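Local coordinates for protein hypothetical bacterial 6-phosphogluconolactonase (Bacteroides fragilis, PDB 3SCY) that is a putative 6-phosphogluconolactonase of the seven-bladed beta-propeller lactonase family, which probably hydrolyses a phosphorylated sugar lactone to its open-chain acid, at residues T20-S23 against G24-G28; T163-G166 against K167-L170; V322-D326 against T327-Q331. All coordinates share one frame; numbering follows the deposited sequence. Where two conformers were deposited one is given.

In the fold
All three contacts are local, each within one continuous run of a seven-bladed propeller. Interaction 1 bridges strands 13-20 and 28-35 with a loop held by a chain of hydroxyl bonds and a water. Interaction 2 braces a type I turn before strand 168-173 with a threonine-aspartate network, whereas interaction 3 relies mainly on main-chain bonds between strands 319-324 and 329-335. Each is partly buried, with some residues inside and others on a solvent-facing turn. Interactions 1 and 3 touch, Y21 CD2 lying 4.2 Å from R325 CD; interaction 2 lies on the other side of the chain's centre, its centre about 33 Å from that of interaction 1 and 32 Å from that of interaction 3.

Interaction 1: T20-S23 against G24-G28; sequences TYTS and GNSKG
T20 and S26 meet hydroxyl to hydroxyl where the loop 20-28 folds back on itself, their CB atoms both directed at the opposing part of the chain. S26 OG donates to T20 OG1 across 2.6 Å, and T20 OG1 in turn donates to G28 O, also at 2.6 Å. This second bond lies in the carbonyl plane on a lone pair, with a C=O...donor angle of 129°. T20 OG1 thus accepts one hydrogen bond and donates another, roughly at a right angle, which should restrict its rotation. The serine takes part because its OG is anti to the backbone N (chi1 172°), which carries it towards T20; G28 N adds a weak bond to the same OG. T22 contributes by its methyl: CG2 comes within 3.5 Å of S26 O and 3.6 Å of G28 CA, packing against the backbone, while OG1 is bonded to N51 N. The tip of the loop closes through a water that donates to Y21 O at 2.7 Å and accepts from G24 N and S26 N, so three main-chain groups share it. G28 has a phi of 147°, and with its backbone so turned a side chain would collide with the preceding carbonyl oxygen. The CB of Y21 points away from 24-28, its hydroxyl bonded to E69 and its side chain against N51, S53 and R309. The loop links strand 13-20 to strand 28-35, adjacent antiparallel strands of one propeller blade, and main-chain bonds from Y21 to K353 and K27 to V49 tie it to the segments flanking strands 354-360 and 41-48.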
ATOM      1  N   THR A  20      -8.054  -1.353   9.508  1.00 19.03           N
ATOM      2  CA  THR A  20      -7.827  -2.389  10.518  1.00 18.85           C
ATOM      3  C   THR A  20      -8.394  -3.736  10.138  1.00 22.89           C
ATOM      4  O   THR A  20      -9.119  -3.858   9.155  1.00 22.29           O
ATOM      5  CB  THR A  20      -8.578  -1.977  11.814  1.00 22.88           C
ATOM      6  OG1 THR A  20     -10.001  -2.072  11.600  1.00 22.80           O
ATOM      7  CG2 THR A  20      -8.196  -0.574  12.329  1.00 23.36           C
ATOM      8  N   TYR A  21      -8.096  -4.746  10.963  1.00 20.65           N
ATOM      9  CA  TYR A  21      -8.816  -6.018  10.928  1.00 21.12           C
ATOM     10  C   TYR A  21      -9.858  -5.928  12.028  1.00 25.25           C
ATOM     11  O   TYR A  21      -9.579  -5.385  13.104  1.00 24.90           O
ATOM     12  CB  TYR A  21      -7.889  -7.211  11.107  1.00 21.91           C
ATOM     13  CG  TYR A  21      -7.122  -7.530   9.846  1.00 21.17           C
ATOM     14  CD1 TYR A  21      -7.772  -8.004   8.713  1.00 21.84           C
ATOM     15  CD2 TYR A  21      -5.750  -7.321   9.772  1.00 22.08           C
ATOM     16  CE1 TYR A  21      -7.067  -8.312   7.551  1.00 22.24           C
ATOM     17  CE2 TYR A  21      -5.032  -7.638   8.623  1.00 22.47           C
ATOM     18  CZ  TYR A  21      -5.698  -8.109   7.505  1.00 22.53           C
ATOM     19  OH  TYR A  21      -4.978  -8.387   6.361  1.00 24.66           O
ATOM     20  N   THR A  22     -11.078  -6.407  11.753  1.00 23.88           N
ATOM     21  CA  THR A  22     -12.178  -6.255  12.697  1.00 24.30           C
ATOM     22  C   THR A  22     -12.541  -7.560  13.445  1.00 31.36           C
ATOM     23  O   THR A  22     -13.627  -7.607  14.017  1.00 32.76           O
ATOM     24  CB  THR A  22     -13.397  -5.680  11.958  1.00 26.48           C
ATOM     25  OG1 THR A  22     -13.694  -6.478  10.805  1.00 25.82           O
ATOM     26  CG2 THR A  22     -13.169  -4.245  11.515  1.00 25.04           C
ATOM     27  N   SER A  23     -11.622  -8.567  13.504  1.00 30.51           N
ATOM     28  CA  SER A  23     -11.845  -9.835  14.245  1.00 33.36           C
ATOM     29  C   SER A  23     -11.894  -9.599  15.753  1.00 41.69           C
ATOM     30  O   SER A  23     -12.387 -10.457  16.486  1.00 45.36           O
ATOM     31  CB  SER A  23     -10.767 -10.872  13.930  1.00 36.13           C
ATOM     32  OG  SER A  23      -9.458 -10.318  13.946  1.00 44.17           O
ATOM     33  N   GLY A  24     -11.370  -8.460  16.200  1.00 36.53           N
ATOM     34  CA  GLY A  24     -11.363  -8.074  17.607  1.00 37.37           C
ATOM     35  C   GLY A  24     -12.366  -6.975  17.892  1.00 40.23           C
ATOM     36  O   GLY A  24     -13.516  -7.061  17.455  1.00 42.04           O
ATOM     37  N   ASN A  25     -11.917  -5.911  18.578  1.00 35.77           N
ATOM     38  CA  ASN A  25     -12.739  -4.776  19.015  1.00 35.43           C
ATOM     39  C   ASN A  25     -12.806  -3.630  18.006  1.00 34.46           C
ATOM     40  O   ASN A  25     -13.543  -2.673  18.253  1.00 35.35           O
ATOM     41  CB  ASN A  25     -12.226  -4.220  20.348  1.00 42.17           C
ATOM     42  CG  ASN A  25     -12.482  -5.100  21.543  1.00 73.56           C
ATOM     43  OD1 ASN A  25     -13.525  -5.760  21.662  1.00 68.02           O
ATOM     44  ND2 ASN A  25     -11.545  -5.090  22.479  1.00 69.91           N
ATOM     45  N   SER A  26     -12.040  -3.690  16.896  1.00 28.34           N
ATOM     46  CA  SER A  26     -12.090  -2.591  15.928  1.00 26.67           C
ATOM     47  C   SER A  26     -13.438  -2.494  15.220  1.00 28.35           C
ATOM     48  O   SER A  26     -13.980  -3.525  14.820  1.00 29.78           O
ATOM     49  CB  SER A  26     -11.015  -2.763  14.864  1.00 27.90           C
ATOM     50  OG  SER A  26     -11.196  -1.803  13.839  1.00 27.69           O
ATOM     51  N   LYS A  27     -13.962  -1.264  15.045  1.00 26.43           N
ATOM     52  CA  LYS A  27     -15.217  -1.035  14.325  0.50 26.60           C
ATOM     53  C   LYS A  27     -14.983  -1.061  12.816  1.00 27.36           C
ATOM     54  O   LYS A  27     -15.897  -1.350  12.049  1.00 26.86           O
ATOM     55  CB  LYS A  27     -15.864   0.309  14.707  0.50 30.02           C
ATOM     56  CG  LYS A  27     -16.503   0.348  16.087  0.50 44.53           C
ATOM     57  CD  LYS A  27     -16.955   1.761  16.417  0.50 49.95           C
ATOM     58  CE  LYS A  27     -17.525   1.891  17.804  0.50 56.58           C
ATOM     59  NZ  LYS A  27     -18.917   1.377  17.887  0.50 64.54           N
ATOM     60  N   GLY A  28     -13.761  -0.730  12.404  1.00 24.77           N
ATOM     61  CA  GLY A  28     -13.416  -0.697  10.991  1.00 24.44           C
ATOM     62  C   GLY A  28     -12.401   0.365  10.658  1.00 23.74           C
ATOM     63  O   GLY A  28     -11.197   0.124  10.750  1.00 24.00           O
TER
HETATM   64  O   HOH W   1     -10.214  -5.848  15.687  1.00 25.39           O

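Interaction 2: T163-G166 against K167-L170; sequences TPDG and KYLL
D165 OD1 is gripped by two donors that reach it from opposite faces of the carboxylate plane. T163 OG1 gives D165 OD1 the shorter bond, 2.6 Å, on the syn side and 23° out of plane; K167 N reaches the same D165 OD1 from above the plane at 3.1 Å. The aspartate can fold back over the turn because its CG sits between the backbone N and the carbonyl carbon (chi1 51°). T163 OG1 has a second role, accepting from Y168 N at 3.0 Å, so the hydroxyl hands the polar chain from strand backbone to carboxylate. Beside it, T163 N donates to Y168 O at 2.9 Å, nearly straight at 165°, and the threonine is thus joined to both main-chain polar groups of Y168. The tyrosine ring presents its edge to T163 OG1, near the ring plane, while K167 CB lies 3.5 Å above one face, offset toward the rim. K167 runs extended beyond CG and crosses D165 at about a right angle; NZ and OD2 do not touch but share a water, and OD2 is also bonded to Y240 OH. On the buried side T163 CG2 packs against L170 CD1 at 3.8 Å. The backbone of 163-166 is a type I turn, closed by G166 N to T163 O, and G166 leaves it with positive phi. This connection joins strands 157-162 and 168-173 of one blade. Strand 178-184 flanks the latter, with K181 making a cation-pi contact to Y168, and F218 and Y240 from strands 213-218 and 234-241 of another blade cover T163.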
ATOM      1  N   THR A 163       1.708   3.016 -13.226  1.00 18.95           N
ATOM      2  CA  THR A 163       3.056   3.534 -13.423  1.00 19.11           C
ATOM      3  C   THR A 163       3.050   5.081 -13.436  1.00 21.57           C
ATOM      4  O   THR A 163       2.027   5.694 -13.764  1.00 21.60           O
ATOM      5  CB  THR A 163       3.719   2.921 -14.664  1.00 21.92           C
ATOM      6  OG1 THR A 163       2.827   3.096 -15.753  1.00 20.89           O
ATOM      7  CG2 THR A 163       4.013   1.423 -14.474  1.00 22.38           C
ATOM      8  N   PRO A 164       4.201   5.731 -13.156  1.00 22.23           N
ATOM      9  CA  PRO A 164       4.215   7.211 -13.088  1.00 22.58           C
ATOM     10  C   PRO A 164       3.917   7.917 -14.404  1.00 26.55           C
ATOM     11  O   PRO A 164       3.689   9.132 -14.407  1.00 27.18           O
ATOM     12  CB  PRO A 164       5.641   7.543 -12.641  1.00 24.62           C
ATOM     13  CG  PRO A 164       6.169   6.307 -12.070  1.00 27.54           C
ATOM     14  CD  PRO A 164       5.500   5.162 -12.725  1.00 23.85           C
ATOM     15  N   ASP A 165       3.960   7.172 -15.522  1.00 21.96           N
ATOM     16  CA  ASP A 165       3.674   7.725 -16.846  1.00 22.04           C
ATOM     17  C   ASP A 165       2.196   7.494 -17.233  1.00 25.27           C
ATOM     18  O   ASP A 165       1.796   7.830 -18.347  1.00 25.50           O
ATOM     19  CB  ASP A 165       4.620   7.113 -17.881  1.00 24.45           C
ATOM     20  CG  ASP A 165       4.656   5.603 -17.848  1.00 27.88           C
ATOM     21  OD1 ASP A 165       3.663   4.995 -17.374  1.00 23.01           O
ATOM     22  OD2 ASP A 165       5.683   5.034 -18.252  1.00 31.24           O
ATOM     23  N   GLY A 166       1.410   6.925 -16.317  1.00 22.56           N
ATOM     24  CA  GLY A 166      -0.031   6.674 -16.478  1.00 22.18           C
ATOM     25  C   GLY A 166      -0.398   5.630 -17.521  1.00 24.38           C
ATOM     26  O   GLY A 166      -1.573   5.497 -17.875  1.00 23.91           O
ATOM     27  N   LYS A 167       0.591   4.885 -18.014  1.00 20.68           N
ATOM     28  CA  LYS A 167       0.381   3.973 -19.148  1.00 20.66           C
ATOM     29  C   LYS A 167       0.184   2.504 -18.787  1.00 23.10           C
ATOM     30  O   LYS A 167      -0.389   1.762 -19.600  1.00 24.75           O
ATOM     31  CB  LYS A 167       1.564   4.072 -20.112  1.00 22.45           C
ATOM     32  CG  LYS A 167       1.738   5.468 -20.704  1.00 23.87           C
ATOM     33  CD  LYS A 167       2.962   5.559 -21.611  1.00 34.45           C
ATOM     34  CE  LYS A 167       3.280   6.997 -21.948  1.00 41.30           C
ATOM     35  NZ  LYS A 167       4.542   7.111 -22.726  1.00 51.84           N
ATOM     36  N   TYR A 168       0.683   2.070 -17.636  1.00 19.12           N
ATOM     37  CA  TYR A 168       0.643   0.659 -17.266  1.00 19.55           C
ATOM     38  C   TYR A 168       0.180   0.432 -15.867  1.00 21.78           C
ATOM     39  O   TYR A 168       0.256   1.319 -15.020  1.00 19.90           O
ATOM     40  CB  TYR A 168       2.056   0.040 -17.411  1.00 20.30           C
ATOM     41  CG  TYR A 168       2.670   0.344 -18.760  1.00 22.12           C
ATOM     42  CD1 TYR A 168       2.231  -0.308 -19.910  1.00 24.48           C
ATOM     43  CD2 TYR A 168       3.598   1.371 -18.910  1.00 22.96           C
ATOM     44  CE1 TYR A 168       2.779  -0.021 -21.157  1.00 27.51           C
ATOM     45  CE2 TYR A 168       4.128   1.691 -20.157  1.00 23.73           C
ATOM     46  CZ  TYR A 168       3.719   0.989 -21.278  1.00 31.63           C
ATOM     47  OH  TYR A 168       4.216   1.328 -22.516  1.00 33.17           O
ATOM     48  N   LEU A 169      -0.294  -0.784 -15.629  1.00 18.67           N
ATOM     49  CA  LEU A 169      -0.621  -1.261 -14.295  1.00 18.43           C
ATOM     50  C   LEU A 169       0.284  -2.454 -14.022  1.00 20.65           C
ATOM     51  O   LEU A 169       0.332  -3.382 -14.839  1.00 20.50           O
ATOM     52  CB  LEU A 169      -2.100  -1.624 -14.139  1.00 18.53           C
ATOM     53  CG  LEU A 169      -2.493  -2.053 -12.711  1.00 22.57           C
ATOM     54  CD1 LEU A 169      -3.768  -1.424 -12.272  1.00 23.39           C
ATOM     55  CD2 LEU A 169      -2.580  -3.575 -12.603  1.00 24.36           C
ATOM     56  N   LEU A 170       1.028  -2.410 -12.907  1.00 17.92           N
ATOM     57  CA  LEU A 170       1.915  -3.494 -12.484  1.00 17.46           C
ATOM     58  C   LEU A 170       1.314  -4.176 -11.280  1.00 19.01           C
ATOM     59  O   LEU A 170       0.888  -3.495 -10.335  1.00 18.33           O
ATOM     60  CB  LEU A 170       3.325  -2.976 -12.204  1.00 17.79           C
ATOM     61  CG  LEU A 170       4.011  -2.258 -13.377  1.00 21.52           C
ATOM     62  CD1 LEU A 170       5.388  -1.814 -12.986  1.00 21.52           C
ATOM     63  CD2 LEU A 170       4.157  -3.175 -14.608  1.00 25.34           C
TER
HETATM   64  O   HOH W   2       6.405   6.030 -20.943  1.00 51.14           O

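Interaction 3: V322-D326 against T327-Q331; sequences VACRD and TNVIQ
V322 and Q331 satisfy each other at both main-chain groups: V322 N donates to Q331 O at 2.9 Å and 170°, and Q331 N returns a bond to V322 O at 2.8 Å. C324 N donates to V329 O at 2.8 Å, with a C=O...donor angle of 176°. C324 O receives two long, weak bonds, from T327 N and V329 N. A323 and I330 form the non-hydrogen-bonded pair, whose main-chain groups bond outward, A323 with N310 and I330 with I349 on the neighbouring strands, while the CA-H of I330 contacts V322 O. V322, C324, V329 and Q331 share one face: C324 CB meets V329 CG2 at 4.1 Å, and SG lies 3.6 Å from Q331 OE1, which is bonded to G305 N. Among the turn side chains, T327 OG1 accepts from I306 N, and N328 OD1 from K353 N. R325 holds D326 side-on, NE at 2.8 Å and NH2 at 3.1 Å both converging on OD1, which lies close to the guanidinium plane; this salt bridge would favour the charged forms of both. N328 (phi 56°) and V329 both face C324, the signature of a G1 beta bulge, here where the turn enters the second strand of the hairpin 319-324/329-335, the middle pair of a four-stranded propeller blade.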
ATOM      1  N   VAL A 322       4.195   4.094  12.163  1.00 17.87           N
ATOM      2  CA  VAL A 322       4.152   2.642  11.996  1.00 16.88           C
ATOM      3  C   VAL A 322       2.909   2.017  12.623  1.00 20.26           C
ATOM      4  O   VAL A 322       2.723   2.107  13.833  1.00 19.72           O
ATOM      5  CB  VAL A 322       5.406   1.957  12.587  1.00 19.69           C
ATOM      6  CG1 VAL A 322       5.381   0.453  12.316  1.00 19.33           C
ATOM      7  CG2 VAL A 322       6.680   2.582  12.029  1.00 18.75           C
ATOM      8  N   ALA A 323       2.083   1.354  11.803  1.00 17.70           N
ATOM      9  CA  ALA A 323       0.931   0.618  12.314  1.00 17.01           C
ATOM     10  C   ALA A 323       1.427  -0.726  12.836  1.00 19.38           C
ATOM     11  O   ALA A 323       2.006  -1.503  12.068  1.00 18.92           O
ATOM     12  CB  ALA A 323      -0.091   0.417  11.201  1.00 17.24           C
ATOM     13  N   CYS A 324       1.232  -0.998  14.134  1.00 19.18           N
ATOM     14  CA  CYS A 324       1.696  -2.253  14.733  1.00 19.99           C
ATOM     15  C   CYS A 324       0.458  -3.059  15.069  1.00 23.05           C
ATOM     16  O   CYS A 324      -0.213  -2.778  16.064  1.00 23.15           O
ATOM     17  CB  CYS A 324       2.562  -1.981  15.954  1.00 21.18           C
ATOM     18  SG  CYS A 324       4.018  -0.968  15.611  1.00 23.99           S
ATOM     19  N   ARG A 325       0.120  -4.013  14.203  1.00 20.54           N
ATOM     20  CA  ARG A 325      -1.113  -4.780  14.310  1.00 20.59           C
ATOM     21  C   ARG A 325      -1.238  -5.492  15.652  1.00 24.75           C
ATOM     22  O   ARG A 325      -2.319  -5.470  16.237  1.00 25.55           O
ATOM     23  CB  ARG A 325      -1.198  -5.806  13.191  1.00 20.27           C
ATOM     24  CG  ARG A 325      -2.561  -6.529  13.107  1.00 21.83           C
ATOM     25  CD  ARG A 325      -2.461  -7.788  12.279  1.00 22.73           C
ATOM     26  NE  ARG A 325      -1.701  -8.839  12.952  1.00 26.38           N
ATOM     27  CZ  ARG A 325      -1.466 -10.051  12.459  1.00 34.38           C
ATOM     28  NH1 ARG A 325      -1.940 -10.397  11.269  1.00 33.93           N
ATOM     29  NH2 ARG A 325      -0.747 -10.924  13.152  1.00 31.98           N
ATOM     30  N   ASP A 326      -0.153  -6.137  16.119  1.00 22.33           N
ATOM     31  CA  ASP A 326      -0.258  -6.949  17.316  1.00 23.18           C
ATOM     32  C   ASP A 326      -0.112  -6.175  18.626  1.00 29.86           C
ATOM     33  O   ASP A 326      -0.543  -6.672  19.670  1.00 32.23           O
ATOM     34  CB  ASP A 326       0.732  -8.104  17.236  1.00 25.24           C
ATOM     35  CG  ASP A 326       0.413  -9.089  16.114  1.00 29.85           C
ATOM     36  OD1 ASP A 326      -0.711  -9.029  15.563  1.00 32.60           O
ATOM     37  OD2 ASP A 326       1.258  -9.943  15.822  1.00 38.78           O
ATOM     38  N   THR A 327       0.447  -4.960  18.581  1.00 25.79           N
ATOM     39  CA  THR A 327       0.611  -4.132  19.781  1.00 26.70           C
ATOM     40  C   THR A 327      -0.577  -3.158  19.877  1.00 28.51           C
ATOM     41  O   THR A 327      -0.717  -2.424  20.854  1.00 30.64           O
ATOM     42  CB  THR A 327       1.978  -3.424  19.730  1.00 31.53           C
ATOM     43  OG1 THR A 327       2.973  -4.427  19.514  1.00 33.37           O
ATOM     44  CG2 THR A 327       2.314  -2.700  21.037  1.00 30.58           C
ATOM     45  N   ASN A 328      -1.432  -3.142  18.845  1.00 24.03           N
ATOM     46  CA  ASN A 328      -2.625  -2.302  18.783  1.00 24.57           C
ATOM     47  C   ASN A 328      -2.274  -0.828  18.961  1.00 26.98           C
ATOM     48  O   ASN A 328      -2.918  -0.112  19.740  1.00 29.42           O
ATOM     49  CB  ASN A 328      -3.676  -2.760  19.835  1.00 26.07           C
ATOM     50  CG  ASN A 328      -4.139  -4.170  19.602  1.00 45.48           C
ATOM     51  OD1 ASN A 328      -4.376  -4.588  18.457  1.00 28.67           O
ATOM     52  ND2 ASN A 328      -4.179  -4.954  20.671  1.00 39.62           N
ATOM     53  N   VAL A 329      -1.239  -0.376  18.230  1.00 23.64           N
ATOM     54  CA  VAL A 329      -0.767   1.017  18.301  0.50 21.97           C
ATOM     55  C   VAL A 329      -0.237   1.493  16.968  1.00 24.89           C
ATOM     56  O   VAL A 329       0.190   0.688  16.142  1.00 22.85           O
ATOM     57  CB  VAL A 329       0.354   1.267  19.372  0.50 24.86           C
ATOM     58  CG1 VAL A 329      -0.155   1.121  20.808  0.50 25.57           C
ATOM     59  CG2 VAL A 329       1.595   0.408  19.122  0.50 23.74           C
ATOM     60  N   ILE A 330      -0.223   2.819  16.796  1.00 21.76           N
ATOM     61  CA  ILE A 330       0.428   3.509  15.697  1.00 19.35           C
ATOM     62  C   ILE A 330       1.590   4.226  16.369  1.00 23.10           C
ATOM     63  O   ILE A 330       1.345   5.120  17.185  1.00 24.44           O
ATOM     64  CB  ILE A 330      -0.452   4.454  14.876  1.00 21.62           C
ATOM     65  CG1 ILE A 330      -1.536   3.660  14.179  1.00 21.07           C
ATOM     66  CG2 ILE A 330       0.424   5.219  13.837  1.00 21.74           C
ATOM     67  CD1 ILE A 330      -2.800   4.547  13.825  1.00 25.96           C
ATOM     68  N   GLN A 331       2.837   3.788  16.128  1.00 20.59           N
ATOM     69  CA  GLN A 331       4.012   4.412  16.736  1.00 21.11           C
ATOM     70  C   GLN A 331       4.482   5.570  15.890  1.00 23.76           C
ATOM     71  O   GLN A 331       4.513   5.455  14.649  1.00 22.65           O
ATOM     72  CB  GLN A 331       5.124   3.401  16.838  1.00 22.35           C
ATOM     73  CG  GLN A 331       5.100   2.511  18.034  1.00 35.57           C
ATOM     74  CD  GLN A 331       6.381   1.720  17.995  1.00 34.58           C
ATOM     75  OE1 GLN A 331       6.669   1.041  17.015  1.00 25.08           O
ATOM     76  NE2 GLN A 331       7.211   1.863  19.006  1.00 34.70           N
TER